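Long-range contacts in L-amino acid deaminase (PDB 5HXW), which is a membrane-bound flavoprotein that binds FAD and probably catalyses the oxidative deamination of L-amino acids: residues 90-95 and 399-404; 263-268 and 385-390. One frame throughout, in Å; residues are numbered along the deposited sequence.

Contact 1 (90-95 and 399-404). With 16A (cetyl-trimethyl-ammonium), chain J.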
# COMPACT_ATOMS: atom_id res chain seq x y z
N ASP A 90 3.35 -17.57 -3.85
CA ASP A 90 2.78 -17.83 -5.18
C ASP A 90 1.51 -17.01 -5.46
O ASP A 90 1.24 -16.67 -6.61
CB ASP A 90 2.50 -19.33 -5.35
CG ASP A 90 2.22 -19.72 -6.80
OD1 ASP A 90 3.01 -19.36 -7.70
OD2 ASP A 90 1.21 -20.41 -7.04
N GLU A 91 0.77 -16.70 -4.40
CA GLU A 91 -0.47 -15.91 -4.48
C GLU A 91 -0.23 -14.48 -4.98
O GLU A 91 -1.02 -13.97 -5.78
CB GLU A 91 -1.18 -15.87 -3.11
CG GLU A 91 -1.81 -17.18 -2.66
CD GLU A 91 -0.83 -18.14 -2.02
OE1 GLU A 91 -0.06 -17.73 -1.13
OE2 GLU A 91 -0.84 -19.34 -2.39
N THR A 92 0.85 -13.85 -4.52
CA THR A 92 1.11 -12.43 -4.81
C THR A 92 2.31 -12.15 -5.72
O THR A 92 2.48 -11.01 -6.17
CB THR A 92 1.27 -11.59 -3.52
OG1 THR A 92 2.20 -12.23 -2.63
CG2 THR A 92 -0.06 -11.42 -2.81
N PHE A 93 3.14 -13.16 -6.00
CA PHE A 93 4.37 -12.97 -6.78
C PHE A 93 4.13 -12.26 -8.11
O PHE A 93 4.72 -11.21 -8.35
CB PHE A 93 5.14 -14.28 -6.99
CG PHE A 93 6.36 -14.12 -7.88
CD1 PHE A 93 7.56 -13.64 -7.35
CD2 PHE A 93 6.29 -14.42 -9.25
CE1 PHE A 93 8.68 -13.47 -8.17
CE2 PHE A 93 7.40 -14.25 -10.07
CZ PHE A 93 8.59 -13.77 -9.53
N LEU A 94 3.27 -12.83 -8.96
CA LEU A 94 2.99 -12.28 -10.29
C LEU A 94 2.35 -10.89 -10.25
O LEU A 94 2.56 -10.09 -11.16
CB LEU A 94 2.16 -13.26 -11.13
CG LEU A 94 2.85 -14.52 -11.68
CD1 LEU A 94 1.82 -15.55 -12.14
CD2 LEU A 94 3.81 -14.20 -12.82
N LEU A 95 1.59 -10.62 -9.19
CA LEU A 95 1.05 -9.29 -8.91
C LEU A 95 2.18 -8.27 -8.66
O LEU A 95 2.06 -7.11 -9.07
CB LEU A 95 0.09 -9.37 -7.72
CG LEU A 95 -0.90 -8.27 -7.34
CD1 LEU A 95 -1.97 -8.06 -8.39
CD2 LEU A 95 -1.54 -8.65 -6.01
N ASP A 399 -4.51 -13.78 6.08
CA ASP A 399 -3.44 -14.45 5.33
C ASP A 399 -2.43 -13.49 4.70
O ASP A 399 -1.56 -13.91 3.92
CB ASP A 399 -4.02 -15.43 4.28
CG ASP A 399 -4.93 -14.75 3.25
OD1 ASP A 399 -4.97 -13.51 3.15
OD2 ASP A 399 -5.61 -15.50 2.52
N GLU A 400 -2.55 -12.20 5.05
CA GLU A 400 -1.64 -11.12 4.63
C GLU A 400 -1.70 -10.78 3.12
O GLU A 400 -0.86 -10.05 2.61
CB GLU A 400 -0.20 -11.41 5.10
CG GLU A 400 0.58 -10.20 5.57
CD GLU A 400 2.01 -10.53 5.99
OE1 GLU A 400 2.23 -11.61 6.59
OE2 GLU A 400 2.90 -9.70 5.72
N ASN A 401 -2.72 -11.30 2.44
CA ASN A 401 -2.92 -11.09 1.01
C ASN A 401 -4.06 -10.10 0.72
O ASN A 401 -4.97 -9.96 1.54
CB ASN A 401 -3.18 -12.43 0.31
CG ASN A 401 -1.94 -13.32 0.27
OD1 ASN A 401 -0.82 -12.87 0.52
ND2 ASN A 401 -2.15 -14.59 -0.04
N PRO A 402 -4.01 -9.40 -0.44
CA PRO A 402 -5.02 -8.38 -0.76
C PRO A 402 -6.45 -8.91 -0.91
O PRO A 402 -6.65 -10.10 -1.15
CB PRO A 402 -4.54 -7.80 -2.11
CG PRO A 402 -3.08 -8.12 -2.16
CD PRO A 402 -2.96 -9.46 -1.49
N ILE A 403 -7.42 -8.01 -0.75
CA ILE A 403 -8.80 -8.28 -1.11
C ILE A 403 -9.12 -7.50 -2.39
O ILE A 403 -9.32 -6.28 -2.37
CB ILE A 403 -9.80 -8.01 0.05
CG1 ILE A 403 -9.48 -8.92 1.26
CG2 ILE A 403 -11.25 -8.23 -0.41
CD1 ILE A 403 -10.10 -8.50 2.58
N ILE A 404 -9.09 -8.22 -3.51
CA ILE A 404 -9.46 -7.68 -4.83
C ILE A 404 -10.58 -8.59 -5.34
O ILE A 404 -10.32 -9.68 -5.86
CB ILE A 404 -8.27 -7.62 -5.82
CG1 ILE A 404 -7.05 -6.92 -5.19
CG2 ILE A 404 -8.68 -6.92 -7.11
CD1 ILE A 404 -5.71 -7.35 -5.77
C1 16A J . -4.68 -11.93 19.04
C2 16A J . -4.86 -10.73 18.13
C3 16A J . -3.91 -10.82 16.93
C4 16A J . -3.96 -9.54 16.11
C5 16A J . -2.69 -9.37 15.29
C6 16A J . -2.99 -8.65 13.98
C7 16A J . -1.79 -8.68 13.05
C8 16A J . -1.75 -7.43 12.18
C9 16A J . -1.19 -7.76 10.80
C10 16A J . 0.15 -7.06 10.57
C11 16A J . 1.11 -7.96 9.79
C12 16A J . 1.23 -7.50 8.34
C13 16A J . 2.66 -7.10 8.00
C14 16A J . 2.71 -6.33 6.69
C15 16A J . 3.68 -5.15 6.77
C16 16A J . 4.33 -4.89 5.41
N1 16A J . 4.72 -3.48 5.10
C17 16A J . 5.43 -3.49 3.82
C18 16A J . 3.56 -2.60 4.94
C19 16A J . 5.64 -2.92 6.11

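Contact 2 (263-268 and 385-390). With FAD (flavin-adenine dinucleotide), chain G.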
# COMPACT_ATOMS: atom_id res chain seq x y z
N GLN A 263 7.78 5.58 10.45
CA GLN A 263 8.73 5.82 9.36
C GLN A 263 9.46 7.15 9.58
O GLN A 263 8.92 8.08 10.19
CB GLN A 263 8.01 5.87 8.01
CG GLN A 263 7.28 4.60 7.59
CD GLN A 263 8.19 3.50 7.09
OE1 GLN A 263 9.19 3.75 6.41
NE2 GLN A 263 7.85 2.25 7.41
N GLN A 264 10.69 7.22 9.09
CA GLN A 264 11.47 8.46 9.12
C GLN A 264 12.27 8.70 7.83
O GLN A 264 12.51 7.77 7.05
CB GLN A 264 12.36 8.55 10.37
CG GLN A 264 13.46 7.50 10.48
CD GLN A 264 14.08 7.40 11.86
OE1 GLN A 264 14.05 8.34 12.66
NE2 GLN A 264 14.66 6.24 12.15
N LEU A 265 12.65 9.95 7.62
CA LEU A 265 13.37 10.39 6.43
C LEU A 265 14.57 11.24 6.85
O LEU A 265 14.41 12.21 7.59
CB LEU A 265 12.44 11.21 5.53
CG LEU A 265 12.55 11.04 4.02
CD1 LEU A 265 11.51 10.04 3.52
CD2 LEU A 265 12.36 12.38 3.34
N ILE A 266 15.75 10.85 6.38
CA ILE A 266 16.99 11.58 6.68
C ILE A 266 17.69 12.08 5.41
O ILE A 266 17.51 11.52 4.33
CB ILE A 266 17.98 10.77 7.57
CG1 ILE A 266 18.28 9.39 6.96
CG2 ILE A 266 17.45 10.68 9.00
CD1 ILE A 266 19.50 8.70 7.55
N SER A 267 18.49 13.14 5.58
CA SER A 267 19.25 13.74 4.49
C SER A 267 20.38 12.84 3.97
O SER A 267 20.84 11.93 4.67
CB SER A 267 19.80 15.10 4.93
OG SER A 267 20.65 14.96 6.05
N GLY A 268 20.81 13.11 2.74
CA GLY A 268 21.87 12.35 2.09
C GLY A 268 23.28 12.60 2.61
O GLY A 268 23.48 13.31 3.61
N LYS A 385 20.76 14.86 8.73
CA LYS A 385 19.71 15.57 9.45
C LYS A 385 18.35 14.92 9.25
O LYS A 385 18.08 14.33 8.20
CB LYS A 385 19.67 17.05 9.04
CG LYS A 385 20.76 17.89 9.69
CD LYS A 385 20.73 19.34 9.22
CE LYS A 385 21.85 20.14 9.86
NZ LYS A 385 21.66 21.61 9.68
N LEU A 386 17.50 15.04 10.27
CA LEU A 386 16.17 14.46 10.28
C LEU A 386 15.20 15.37 9.53
O LEU A 386 15.00 16.53 9.92
CB LEU A 386 15.73 14.27 11.73
CG LEU A 386 14.79 13.15 12.19
CD1 LEU A 386 15.37 11.77 11.94
CD2 LEU A 386 14.51 13.35 13.67
N ILE A 387 14.63 14.86 8.44
CA ILE A 387 13.70 15.63 7.59
C ILE A 387 12.23 15.48 8.04
O ILE A 387 11.57 16.49 8.31
CB ILE A 387 13.86 15.29 6.08
CG1 ILE A 387 15.27 15.70 5.59
CG2 ILE A 387 12.79 15.97 5.23
CD1 ILE A 387 15.72 15.00 4.33
N ASP A 388 11.75 14.24 8.13
CA ASP A 388 10.35 13.97 8.47
C ASP A 388 10.17 12.65 9.22
O ASP A 388 10.88 11.67 8.95
CB ASP A 388 9.48 13.98 7.20
CG ASP A 388 7.99 14.24 7.49
OD1 ASP A 388 7.60 14.43 8.67
OD2 ASP A 388 7.21 14.26 6.52
N GLN A 389 9.22 12.64 10.16
CA GLN A 389 8.87 11.46 10.95
C GLN A 389 7.35 11.31 11.04
O GLN A 389 6.66 12.25 11.44
CB GLN A 389 9.46 11.55 12.37
CG GLN A 389 10.96 11.38 12.46
CD GLN A 389 11.48 11.52 13.88
OE1 GLN A 389 11.30 12.55 14.52
NE2 GLN A 389 12.13 10.48 14.37
N TRP A 390 6.84 10.15 10.65
CA TRP A 390 5.40 9.89 10.66
C TRP A 390 5.04 8.45 11.04
O TRP A 390 5.91 7.57 11.09
CB TRP A 390 4.79 10.27 9.30
CG TRP A 390 5.21 9.37 8.17
CD1 TRP A 390 4.58 8.22 7.75
CD2 TRP A 390 6.34 9.54 7.31
NE1 TRP A 390 5.26 7.67 6.69
CE2 TRP A 390 6.33 8.46 6.39
CE3 TRP A 390 7.36 10.50 7.21
CZ2 TRP A 390 7.31 8.30 5.39
CZ3 TRP A 390 8.34 10.35 6.22
CH2 TRP A 390 8.30 9.26 5.32
PA FAD G . -5.01 4.63 0.88
O1A FAD G . -5.09 4.87 2.37
O2A FAD G . -3.80 5.10 0.14
O5B FAD G . -6.31 5.27 0.19
C5B FAD G . -7.60 5.14 0.76
C4B FAD G . -8.28 6.49 0.68
O4B FAD G . -9.70 6.32 0.76
C3B FAD G . -7.88 7.39 1.83
O3B FAD G . -7.32 8.58 1.26
C2B FAD G . -9.18 7.68 2.57
O2B FAD G . -9.27 9.04 3.02
C1B FAD G . -10.24 7.39 1.52
N9A FAD G . -11.56 6.99 2.06
C8A FAD G . -11.79 6.00 2.95
N7A FAD G . -13.12 5.88 3.21
C5A FAD G . -13.75 6.82 2.49
C6A FAD G . -15.15 7.25 2.30
N6A FAD G . -16.15 6.62 2.96
N1A FAD G . -15.40 8.27 1.44
C2A FAD G . -14.41 8.89 0.76
N3A FAD G . -13.11 8.56 0.89
C4A FAD G . -12.72 7.54 1.72
N1 FAD G . 3.70 -0.57 -0.21
C2 FAD G . 4.72 -0.91 -1.04
O2 FAD G . 4.42 -1.36 -2.17
N3 FAD G . 6.01 -0.79 -0.68
C4 FAD G . 6.39 -0.33 0.53
O4 FAD G . 7.60 -0.22 0.83
C4X FAD G . 5.32 0.07 1.50
N5 FAD G . 5.60 0.56 2.74
C5X FAD G . 4.61 0.90 3.61
C6 FAD G . 4.92 1.40 4.88
C7 FAD G . 3.91 1.77 5.77
C7M FAD G . 4.28 2.30 7.13
C8 FAD G . 2.48 1.63 5.35
C8M FAD G . 1.32 2.01 6.23
C9 FAD G . 2.18 1.14 4.09
C9A FAD G . 3.18 0.77 3.20
N10 FAD G . 2.86 0.28 1.90
C10 FAD G . 3.92 -0.09 1.04
C1' FAD G . 1.46 0.10 1.50
C2' FAD G . 0.79 1.16 0.66
O2' FAD G . 0.93 2.43 1.31
C3' FAD G . -0.69 0.80 0.60
O3' FAD G . -0.89 -0.62 0.43
C4' FAD G . -1.43 1.58 -0.48
O4' FAD G . -1.29 3.00 -0.29
C5' FAD G . -2.90 1.20 -0.44
O5' FAD G . -3.63 2.15 -1.20
P FAD G . -5.17 2.43 -0.91
O1P FAD G . -5.61 3.42 -1.94
O2P FAD G . -5.88 1.11 -0.81
O3P FAD G . -5.20 3.06 0.58

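Contact 1 (90-95 and 399-404)
Thr92 and, in the first turn of helix 93-104, Leu95 pack against Asn401 and Pro402, which lead into strand 403-406, an edge strand of the FAD-binding Rossmann-type sheet. The buried part is mostly apolar. The Thr92 methyl CG2 lies 3.7 Å from Pro402 CD and thus touches both the proline ring and the amide oxygen Asn401 OD1. CG2 points there because it stands anti to the carbonyl carbon. Leu95, its CG anti to the backbone N (chi1 -165°), runs antiparallel alongside the proline ring, CD2 to Pro402 CG 4.2 Å, and also reaches Ile404 CD1 at 4.4 Å. Helix 422-438 packs on Leu95, Pro402 and Ile404 through Glu425, Ser429 and Thr433. Glu91 forms the partly exposed side: its bent chain crosses Asn401 at about a right angle, with CB 3.5 Å from ND2 and no hydrogen bond between the segments. An Asx turn shapes the loop before the strand, Asn401 N donating to Asp399 OD1 (3.2 Å) from above the carboxylate plane; Arg453 forms a salt bridge to the same oxygen. From the middle of that turn, the extended Glu400 side chain reaches the detergent tail with its end, OE2 3.5 Å from cetyl-trimethyl-ammonium C13.

Contact 2 (263-268 and 385-390)
Antiparallel strands 257-266 and 386-396 pair in the large mixed sheet, running from the flavin pocket at Gln263 to the surface at Lys385. Gln263 and Trp390 form a hydrogen-bonded pair, Gln263 N reaching Trp390 O at 2.8 Å, nearly straight (173°). Gln263 CB sits over one face of the indole in a CH-pi contact, 3.8 Å from the centroid of the five-membered ring, while Leu265 CD1 meets the ring's edge at CH2 (3.8 Å). The indole NE1 bonds to Arg78 O, which helps fix its rotation. Bent at chi2 (-76°), Gln263 turns from the indole to bring NE2 3.6 Å from the flavin methyl C7M. Farther along comes a classic beta bulge: Ile387 and Asp388 both face Leu265, whose O accepts from Ile387 N at 2.8 Å and only weakly from Asp388 N. On the other face, Gln264 and Gln389 lie side by side with nearly parallel amide planes, joined by a weak bond from Gln389 NE2 to Gln264 OE1; Gln264 NE2 is held by Leu367 O of helix 364-377. Leu386 CD1 packs on Ile266 CG2 there. Past the strand end, Ser267 OG accepts from Lys385 N (2.7 Å), and Ser267 N donates to Lys385 O.

Overall arrangement
Contacts 1 and 2 lie on opposite sides of the chain's centre, their centres 30 Å apart and their nearest atoms about 13 Å apart. In chain order the segments run 90-95, 263-268, 385-390 and 399-404, so both halves of contact 2 fall between those of contact 1. Strand 386-396, in the 11-stranded mixed sheet, is followed by strand 403-406 at the edge of the six-stranded one; this short passage links the two sheets. The flavin ring of FAD lies between the contacts: Gln263 belongs to the FAD pocket, and Pro402 packs near Thr419, which binds the cofactor. The Rossmann-type sheet and the large sheet thus meet around the cofactor, each contributing one contact.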